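Local coordinates for glucosamine kinase (Streptacidiphilus jiangxiensis, PDB 6HWJ), which catalyses the ATP-dependent, magnesium-requiring phosphorylation of D-glucosamine to D-glucosamine 6-phosphate and acts less well on glucose, at residues Arg34-Leu39 and Val49-Asp54; Ala56-Pro61 and Ala135-Ala140. All blocks are in the same frame, centred on the assembly; numbering follows the deposited sequence.

Interaction 1 of 2, residues Arg34-Leu39 and Val49-Asp54; sequences RLDALL and VVRSAD
V49 is met by two residues of the partner strand, D36 and A37: a classic beta bulge in the hairpin of strands 34-42 and 45-51. The evidence is in the backbone: V49 O takes a bond from D36 N at 2.8 Å and only a weak one from A37 N at 3.4 Å, while V49 N returns a nearly straight bond to A37 O. Beyond the bulge, R34 and R51 form a hydrogen-bonded pair, with R51 N reaching R34 O at an N-H...O angle of 178°.

The bulge turns the side chain of D36 toward the second strand, and its CG lies beside the backbone N (chi1 -79°). One oxygen then receives two donors from R51, both bonds clearly bent: NE approaches D36 OD2 on its syn lone pair, whereas NH2 comes from above the carboxylate plane, 2.8 Å from OD2. The two flat groups are turned 55° against each other. The other oxygen, OD1, serves R34 NE at 3.2 Å, so the carboxylate bridges the two arginines from one side in a salt-bridge network. R34 NH1 lies 3.0 Å from R51 NE, two donors with no bond between them, brought together by the carboxylate they share.

L35 and V50 lie on the opposite face of the sheet from R34 and R51, and there helix 5-11 packs on them, W5 on L35 and V9 on V50. The L35 branch CD1 meets V50 CG2 at 3.9 Å.

Interaction 2 of 2, residues Ala56-Pro61 and Ala135-Ala140; sequences ARWTVP and AVRLPA
P139 O is gripped side-on by the guanidinium of R57, with NE at 3.0 Å and NH1 at 2.9 Å from that one oxygen. The acceptor lies in the guanidinium plane (5° out of it), but the donors differ in approach: NE sits in the carbonyl plane and NH1 above it. R57 NH1 also forms a salt bridge with E174, a partner for the charge that probably restricts the rotation of the group further.

Two backbone bonds tie the two segments together. T59 N meets V136 O at 2.8 Å, and L138 N meets R57 O at 3.1 Å, the latter donor standing 44° out of the carbonyl plane. Between them, W58 and R137 form a non-hydrogen-bonded pair whose side chains share a face. R137 lays its CD over the six-membered ring of W58, 4.2 Å from the centroid and practically on the normal; R137 is poorly ordered, so this CH-pi contact should be read with caution. V136 CG1 instead reaches the ring edge at CE3.

L138 crosses T59 at about a right angle, bringing CD2 to 3.2 Å from T59 OG1, a buried hydroxyl with no partner in the model. A water lies within hydrogen-bonding distance of T59 O and A135 O. Such pairing is that of a short, weakly bonded antiparallel strand, about 137-138, added to strand 57-65 of the N-terminal sheet.

In the fold
Interactions 1 and 2 follow each other along the chain and share one antiparallel sheet, their centres 8 Å apart. Strand 45-51 supplies one side of interaction 1, and its neighbour 57-65 one side of interaction 2; the backbone bond between V50 O and W58 N, 2.7 Å, joins them directly. S52 OG adds a second link, 3.0 Å from W58 NE1, and R51 NH2 packs 3.7 Å from R57 CD. Interaction 1 is remote from the known sites. Interaction 2 comes nearer: the side chain of A135 is about 8 Å from that of the magnesium ligand D319 and about 12 Å from a bound magnesium ion; K133, inferred to bind ATP, is two residues away in the chain, about 7 Å between side chains.

Interaction 1 of 2, residues Arg34-Leu39 and Val49-Asp54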
loop_
_atom_site.group_PDB
_atom_site.type_symbol
_atom_site.label_atom_id
_atom_site.label_comp_id
_atom_site.label_asym_id
_atom_site.label_seq_id
_atom_site.Cartn_x
_atom_site.Cartn_y
_atom_site.Cartn_z
ATOM N N ARG A 34 10.080 -26.211 -11.955
ATOM C CA ARG A 34 9.344 -27.240 -11.232
ATOM C C ARG A 34 8.013 -26.669 -10.767
ATOM O O ARG A 34 7.965 -25.586 -10.174
ATOM C CB ARG A 34 10.140 -27.758 -10.027
ATOM C CG ARG A 34 9.535 -29.002 -9.385
ATOM C CD ARG A 34 10.322 -29.444 -8.157
ATOM N NE ARG A 34 10.180 -28.496 -7.055
ATOM C CZ ARG A 34 10.832 -28.584 -5.901
ATOM N NH1 ARG A 34 10.632 -27.675 -4.955
ATOM N NH2 ARG A 34 11.684 -29.579 -5.689
ATOM N N LEU A 35 6.941 -27.401 -11.017
ATOM C CA LEU A 35 5.610 -26.989 -10.608
ATOM C C LEU A 35 5.366 -27.448 -9.172
ATOM O O LEU A 35 5.362 -28.649 -8.891
ATOM C CB LEU A 35 4.566 -27.562 -11.557
ATOM C CG LEU A 35 3.113 -27.150 -11.352
ATOM C CD1 LEU A 35 2.966 -25.627 -11.454
ATOM C CD2 LEU A 35 2.228 -27.843 -12.391
ATOM N N ASP A 36 5.178 -26.489 -8.267
ATOM C CA ASP A 36 4.934 -26.798 -6.861
ATOM C C ASP A 36 3.452 -26.954 -6.546
ATOM O O ASP A 36 3.088 -27.714 -5.636
ATOM C CB ASP A 36 5.521 -25.705 -5.966
ATOM C CG ASP A 36 7.025 -25.840 -5.779
ATOM O OD1 ASP A 36 7.593 -26.892 -6.148
ATOM O OD2 ASP A 36 7.637 -24.888 -5.262
ATOM N N ALA A 37 2.586 -26.237 -7.258
ATOM C CA ALA A 37 1.153 -26.292 -6.992
ATOM C C ALA A 37 0.436 -25.757 -8.213
ATOM O O ALA A 37 0.964 -24.904 -8.931
ATOM C CB ALA A 37 0.785 -25.473 -5.743
ATOM N N LEU A 38 -0.786 -26.249 -8.429
ATOM C CA LEU A 38 -1.523 -25.963 -9.660
ATOM C C LEU A 38 -3.012 -25.915 -9.348
ATOM O O LEU A 38 -3.580 -26.897 -8.853
ATOM C CB LEU A 38 -1.211 -27.036 -10.703
ATOM C CG LEU A 38 -1.664 -26.841 -12.157
ATOM C CD1 LEU A 38 -3.189 -26.889 -12.274
ATOM C CD2 LEU A 38 -1.101 -25.539 -12.700
ATOM N N LEU A 39 -3.629 -24.766 -9.601
ATOM C CA LEU A 39 -5.062 -24.600 -9.529
ATOM C C LEU A 39 -5.626 -24.676 -10.945
ATOM O O LEU A 39 -5.375 -23.792 -11.766
ATOM C CB LEU A 39 -5.431 -23.274 -8.881
ATOM C CG LEU A 39 -6.949 -22.977 -8.874
ATOM C CD1 LEU A 39 -7.676 -23.965 -7.977
ATOM C CD2 LEU A 39 -7.195 -21.555 -8.424
ATOM N N VAL A 49 2.075 -22.263 -9.243
ATOM C CA VAL A 49 3.148 -21.798 -8.378
ATOM C C VAL A 49 4.391 -22.554 -8.816
ATOM O O VAL A 49 4.473 -23.777 -8.656
ATOM C CB VAL A 49 2.827 -22.039 -6.900
ATOM C CG1 VAL A 49 4.015 -21.652 -6.042
ATOM C CG2 VAL A 49 1.574 -21.254 -6.499
ATOM N N VAL A 50 5.330 -21.840 -9.429
ATOM C CA VAL A 50 6.448 -22.446 -10.134
ATOM C C VAL A 50 7.736 -22.016 -9.456
ATOM O O VAL A 50 7.884 -20.863 -9.033
ATOM C CB VAL A 50 6.453 -22.074 -11.627
ATOM C CG1 VAL A 50 7.595 -22.740 -12.364
ATOM C CG2 VAL A 50 5.107 -22.456 -12.253
ATOM N N ARG A 51 8.657 -22.955 -9.349
ATOM C CA ARG A 51 9.993 -22.706 -8.812
ATOM C C ARG A 51 11.004 -22.789 -9.943
ATOM O O ARG A 51 11.045 -23.786 -10.678
ATOM C CB ARG A 51 10.303 -23.718 -7.712
ATOM C CG ARG A 51 11.460 -23.378 -6.826
ATOM C CD ARG A 51 11.670 -24.482 -5.785
ATOM N NE ARG A 51 10.493 -24.662 -4.931
ATOM C CZ ARG A 51 10.406 -24.255 -3.663
ATOM N NH1 ARG A 51 11.427 -23.641 -3.073
ATOM N NH2 ARG A 51 9.292 -24.473 -2.980
ATOM N N SER A 52 11.804 -21.738 -10.100
ATOM C CA SER A 52 12.951 -21.829 -10.981
ATOM C C SER A 52 14.114 -22.530 -10.247
ATOM O O SER A 52 14.079 -22.753 -9.032
ATOM C CB SER A 52 13.349 -20.438 -11.476
ATOM O OG SER A 52 13.260 -19.465 -10.452
ATOM N N ALA A 53 15.138 -22.903 -11.006
ATOM C CA ALA A 53 16.217 -23.724 -10.466
ATOM C C ALA A 53 17.023 -23.014 -9.390
ATOM O O ALA A 53 17.795 -23.668 -8.677
ATOM C CB ALA A 53 17.153 -24.182 -11.601
ATOM N N ASP A 54 16.869 -21.700 -9.255
ATOM C CA ASP A 54 17.517 -20.940 -8.197
ATOM C C ASP A 54 16.644 -20.831 -6.950
ATOM O O ASP A 54 16.908 -19.984 -6.095
ATOM C CB ASP A 54 17.874 -19.540 -8.701
ATOM C CG ASP A 54 16.649 -18.769 -9.193
ATOM O OD1 ASP A 54 15.538 -19.350 -9.175
ATOM O OD2 ASP A 54 16.795 -17.595 -9.594
#

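Interaction 2 of 2, residues Ala56-Pro61 and Ala135-Ala140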
loop_
_atom_site.group_PDB
_atom_site.type_symbol
_atom_site.label_atom_id
_atom_site.label_comp_id
_atom_site.label_asym_id
_atom_site.label_seq_id
_atom_site.Cartn_x
_atom_site.Cartn_y
_atom_site.Cartn_z
ATOM N N ALA A 56 13.816 -19.559 -6.622
ATOM C CA ALA A 56 12.847 -18.476 -6.685
ATOM C C ALA A 56 11.469 -19.016 -7.065
ATOM O O ALA A 56 11.345 -19.880 -7.934
ATOM C CB ALA A 56 13.282 -17.420 -7.690
ATOM N N ARG A 57 10.437 -18.510 -6.400
ATOM C CA ARG A 57 9.065 -18.960 -6.603
ATOM C C ARG A 57 8.265 -17.890 -7.320
ATOM O O ARG A 57 8.486 -16.692 -7.125
ATOM C CB ARG A 57 8.368 -19.292 -5.285
ATOM C CG ARG A 57 8.873 -20.529 -4.605
ATOM C CD ARG A 57 7.787 -21.123 -3.698
ATOM N NE ARG A 57 7.275 -20.161 -2.724
ATOM C CZ ARG A 57 6.257 -20.400 -1.901
ATOM N NH1 ARG A 57 5.857 -19.464 -1.052
ATOM N NH2 ARG A 57 5.635 -21.567 -1.933
ATOM N N TRP A 58 7.301 -18.338 -8.131
ATOM C CA TRP A 58 6.571 -17.455 -9.020
ATOM C C TRP A 58 5.105 -17.859 -9.111
ATOM O O TRP A 58 4.785 -19.046 -9.143
ATOM C CB TRP A 58 7.161 -17.499 -10.452
ATOM C CG TRP A 58 8.648 -17.310 -10.523
ATOM C CD1 TRP A 58 9.617 -18.254 -10.270
ATOM C CD2 TRP A 58 9.335 -16.116 -10.890
ATOM N NE1 TRP A 58 10.860 -17.709 -10.467
ATOM C CE2 TRP A 58 10.715 -16.396 -10.838
ATOM C CE3 TRP A 58 8.917 -14.826 -11.242
ATOM C CZ2 TRP A 58 11.687 -15.431 -11.122
ATOM C CZ3 TRP A 58 9.888 -13.875 -11.541
ATOM C CH2 TRP A 58 11.247 -14.180 -11.475
ATOM N N THR A 59 4.226 -16.871 -9.186
ATOM C CA THR A 59 2.836 -17.088 -9.584
ATOM C C THR A 59 2.781 -16.970 -11.094
ATOM O O THR A 59 3.191 -15.946 -11.645
ATOM C CB THR A 59 1.887 -16.072 -8.957
ATOM O OG1 THR A 59 1.998 -16.130 -7.537
ATOM C CG2 THR A 59 0.424 -16.342 -9.373
ATOM N N VAL A 60 2.262 -17.999 -11.756
ATOM C CA VAL A 60 2.226 -17.981 -13.212
ATOM C C VAL A 60 0.825 -18.314 -13.697
ATOM O O VAL A 60 0.365 -19.447 -13.485
ATOM C CB VAL A 60 3.243 -18.968 -13.811
ATOM C CG1 VAL A 60 3.313 -18.743 -15.315
ATOM C CG2 VAL A 60 4.622 -18.794 -13.166
ATOM N N PRO A 61 0.118 -17.381 -14.351
ATOM C CA PRO A 61 -1.104 -17.767 -15.053
ATOM C C PRO A 61 -0.732 -18.548 -16.295
ATOM O O PRO A 61 0.082 -18.098 -17.103
ATOM C CB PRO A 61 -1.771 -16.420 -15.392
ATOM C CG PRO A 61 -0.610 -15.487 -15.565
ATOM C CD PRO A 61 0.462 -15.962 -14.583
ATOM N N ALA A 135 -0.070 -11.730 -8.575
ATOM C CA ALA A 135 1.248 -11.708 -7.968
ATOM C C ALA A 135 2.204 -12.295 -8.998
ATOM O O ALA A 135 1.799 -13.059 -9.890
ATOM C CB ALA A 135 1.268 -12.501 -6.669
ATOM N N VAL A 136 3.449 -11.881 -8.935
ATOM C CA VAL A 136 4.457 -12.422 -9.848
ATOM C C VAL A 136 5.490 -13.169 -9.008
ATOM O O VAL A 136 5.442 -14.401 -8.881
ATOM C CB VAL A 136 5.089 -11.309 -10.692
ATOM C CG1 VAL A 136 6.189 -11.871 -11.590
ATOM C CG2 VAL A 136 4.027 -10.621 -11.525
ATOM N N ARG A 137 6.409 -12.432 -8.400
ATOM C CA ARG A 137 7.400 -13.043 -7.519
ATOM C C ARG A 137 6.764 -13.297 -6.159
ATOM O O ARG A 137 6.096 -12.429 -5.605
ATOM C CB ARG A 137 8.625 -12.133 -7.394
ATOM C CG ARG A 137 9.742 -12.690 -6.542
ATOM C CD ARG A 137 10.352 -13.943 -7.143
ATOM N NE ARG A 137 11.487 -14.417 -6.350
ATOM C CZ ARG A 137 12.743 -14.005 -6.510
ATOM N NH1 ARG A 137 13.042 -13.103 -7.438
ATOM N NH2 ARG A 137 13.702 -14.498 -5.739
ATOM N N LEU A 138 6.955 -14.496 -5.639
ATOM C CA LEU A 138 6.446 -14.875 -4.328
ATOM C C LEU A 138 7.592 -14.968 -3.324
ATOM O O LEU A 138 8.750 -15.171 -3.701
ATOM C CB LEU A 138 5.743 -16.234 -4.395
ATOM C CG LEU A 138 4.491 -16.297 -5.284
ATOM C CD1 LEU A 138 4.040 -17.737 -5.461
ATOM C CD2 LEU A 138 3.366 -15.426 -4.698
ATOM N N PRO A 139 7.301 -14.870 -2.034
ATOM C CA PRO A 139 8.322 -15.193 -1.027
ATOM C C PRO A 139 8.637 -16.681 -1.018
ATOM O O PRO A 139 7.902 -17.508 -1.572
ATOM C CB PRO A 139 7.682 -14.746 0.294
ATOM C CG PRO A 139 6.208 -14.765 0.035
ATOM C CD PRO A 139 6.029 -14.420 -1.432
ATOM N N ALA A 140 9.768 -17.018 -0.391
ATOM C CA ALA A 140 10.090 -18.416 -0.147
ATOM C C ALA A 140 8.989 -19.069 0.688
ATOM O O ALA A 140 8.222 -18.405 1.381
ATOM C CB ALA A 140 11.434 -18.541 0.574
HETATM O O HOH W 1 2.033 -13.771 -12.688
#